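Local coordinates for chitinase (Chromobacterium violaceum, PDB 4TXG), which probably binds chitin and hydrolyses its glycosidic bonds, at residues N208-M213 with G231-L236. Sequence-based numbering, arbitrary orientation.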
loop_
_atom_site.group_PDB
_atom_site.type_symbol
_atom_site.label_atom_id
_atom_site.label_comp_id
_atom_site.label_asym_id
_atom_site.label_seq_id
_atom_site.Cartn_x
_atom_site.Cartn_y
_atom_site.Cartn_z
ATOM N N ASN A 208 17.552 19.806 -11.605
ATOM C CA ASN A 208 16.661 18.831 -10.964
ATOM C C ASN A 208 17.103 17.399 -11.306
ATOM O O ASN A 208 17.565 17.130 -12.414
ATOM C CB ASN A 208 15.200 19.078 -11.353
ATOM C CG ASN A 208 14.828 18.446 -12.682
ATOM O OD1 ASN A 208 14.485 17.264 -12.744
ATOM N ND2 ASN A 208 14.887 19.236 -13.752
ATOM N N PRO A 209 16.999 16.482 -10.332
ATOM C CA PRO A 209 17.548 15.128 -10.508
ATOM C C PRO A 209 16.760 14.270 -11.503
ATOM O O PRO A 209 17.353 13.368 -12.095
ATOM C CB PRO A 209 17.483 14.532 -9.092
ATOM C CG PRO A 209 16.408 15.333 -8.379
ATOM C CD PRO A 209 16.525 16.724 -8.957
ATOM N N ALA A 210 15.473 14.548 -11.703
ATOM C CA ALA A 210 14.676 13.746 -12.627
ATOM C C ALA A 210 15.123 13.913 -14.076
ATOM O O ALA A 210 15.229 12.930 -14.810
ATOM C CB ALA A 210 13.191 14.096 -12.507
ATOM N N THR A 211 15.365 15.155 -14.490
ATOM C CA THR A 211 15.576 15.436 -15.916
ATOM C C THR A 211 16.756 16.334 -16.245
ATOM O O THR A 211 17.030 16.568 -17.426
ATOM C CB THR A 211 14.325 16.097 -16.552
ATOM O OG1 THR A 211 14.138 17.407 -16.003
ATOM C CG2 THR A 211 13.079 15.259 -16.308
ATOM N N ASP A 212 17.458 16.854 -15.239
ATOM C CA ASP A 212 18.550 17.796 -15.533
ATOM C C ASP A 212 19.767 17.576 -14.647
ATOM O O ASP A 212 20.259 18.497 -13.989
ATOM C CB ASP A 212 18.074 19.247 -15.391
ATOM C CG ASP A 212 19.051 20.239 -16.010
ATOM O OD1 ASP A 212 19.759 19.841 -16.962
ATOM O OD2 ASP A 212 19.126 21.405 -15.553
ATOM N N MET A 213 20.268 16.350 -14.650
ATOM C CA MET A 213 21.410 16.009 -13.825
ATOM C C MET A 213 22.215 14.957 -14.563
ATOM O O MET A 213 21.663 14.173 -15.331
ATOM C CB MET A 213 20.944 15.514 -12.441
ATOM C CG MET A 213 22.075 15.131 -11.497
ATOM S SD MET A 213 21.466 14.828 -9.825
ATOM C CE MET A 213 21.051 16.486 -9.269
ATOM N N GLY A 231 19.195 13.299 -16.320
ATOM C CA GLY A 231 18.764 12.861 -14.998
ATOM C C GLY A 231 18.398 11.391 -14.849
ATOM O O GLY A 231 18.724 10.558 -15.705
ATOM N N HIS A 232 17.742 11.068 -13.730
ATOM C CA HIS A 232 17.276 9.703 -13.482
ATOM C C HIS A 232 16.435 9.174 -14.645
ATOM O O HIS A 232 16.523 7.999 -15.001
ATOM C CB HIS A 232 16.417 9.619 -12.213
ATOM C CG HIS A 232 17.139 9.945 -10.935
ATOM N ND1 HIS A 232 18.323 9.348 -10.563
ATOM C CD2 HIS A 232 16.794 10.774 -9.923
ATOM C CE1 HIS A 232 18.695 9.817 -9.381
ATOM N NE2 HIS A 232 17.779 10.669 -8.966
ATOM N N PHE A 233 15.592 10.032 -15.214
ATOM C CA PHE A 233 14.642 9.577 -16.230
ATOM C C PHE A 233 15.354 9.079 -17.492
ATOM O O PHE A 233 14.919 8.122 -18.129
ATOM C CB PHE A 233 13.663 10.693 -16.607
ATOM C CG PHE A 233 12.596 10.975 -15.551
ATOM C CD1 PHE A 233 12.626 10.360 -14.313
ATOM C CD2 PHE A 233 11.570 11.873 -15.827
ATOM C CE1 PHE A 233 11.649 10.636 -13.353
ATOM C CE2 PHE A 233 10.591 12.156 -14.887
ATOM C CZ PHE A 233 10.626 11.529 -13.649
ATOM N N ASN A 234 16.437 9.753 -17.860
ATOM C CA ASN A 234 17.234 9.332 -19.013
ATOM C C ASN A 234 17.745 7.893 -18.814
ATOM O O ASN A 234 17.618 7.039 -19.701
ATOM C CB ASN A 234 18.397 10.314 -19.222
ATOM C CG ASN A 234 19.177 10.049 -20.500
ATOM O OD1 ASN A 234 19.798 8.995 -20.656
ATOM N ND2 ASN A 234 19.175 11.023 -21.408
ATOM N N LEU A 235 18.310 7.622 -17.643
ATOM C CA LEU A 235 18.799 6.280 -17.341
ATOM C C LEU A 235 17.654 5.256 -17.288
ATOM O O LEU A 235 17.802 4.145 -17.790
ATOM C CB LEU A 235 19.589 6.284 -16.023
ATOM C CG LEU A 235 20.934 7.024 -16.118
ATOM C CD1 LEU A 235 21.696 7.020 -14.797
ATOM C CD2 LEU A 235 21.792 6.401 -17.222
ATOM N N LEU A 236 16.512 5.623 -16.708
ATOM C CA LEU A 236 15.375 4.691 -16.680
ATOM C C LEU A 236 14.976 4.285 -18.097
ATOM O O LEU A 236 14.776 3.101 -18.387
ATOM C CB LEU A 236 14.171 5.305 -15.948
ATOM C CG LEU A 236 14.316 5.504 -14.437
ATOM C CD1 LEU A 236 13.059 6.194 -13.902
ATOM C CD2 LEU A 236 14.541 4.186 -13.724
#
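Three backbone hydrogen bonds join the loop 208-213 to the first residues of helix 231-242: H232 N donates to P209 O at 2.8 Å, F233 N to A210 O at 2.9 Å, and G231 N to M213 O. The first two are nearly straight at the hydrogen, both above 160°, and both donors lie in the carbonyl planes they address; the G231 bond is more bent (137°). Successive carbonyls of the loop thus take up amides that the helix's first turn cannot pair within itself. G231, with a positive phi, brings its backbone close against the loop, its CA 3.3 Å from P209 O.

The side chains flank this seam. A210 sets its methyl over one face of the F233 ring, a CH-pi contact with CB 3.9 Å from the ring centroid, while T211 CG2 reaches F233 CD2 at 3.7 Å. Y188, F306 and Y304 meet the same phenyl ring edge-to-face. H232 CD2 lies 3.4 Å from P209 O, and its NE2 approaches P209 CB; beyond the contact, NE2 is hydrogen-bonded to S162 O.

Within the loop, N208 OD1 accepts from T211 N at 2.9 Å, while N208 ND2 bonds both A205 O and T211 OG1, which sits between the backbone N and carbonyl carbon (chi1 67°) and lies in the N208 amide plane.

The pattern illustrates how the first backbone N-H groups of a helix are paired with carbonyls from earlier in the connection that leads into it, here a loop with an Asx motif, at a helix between two parallel strands, 185-193 and 247-253, of the family 18 TIM barrel.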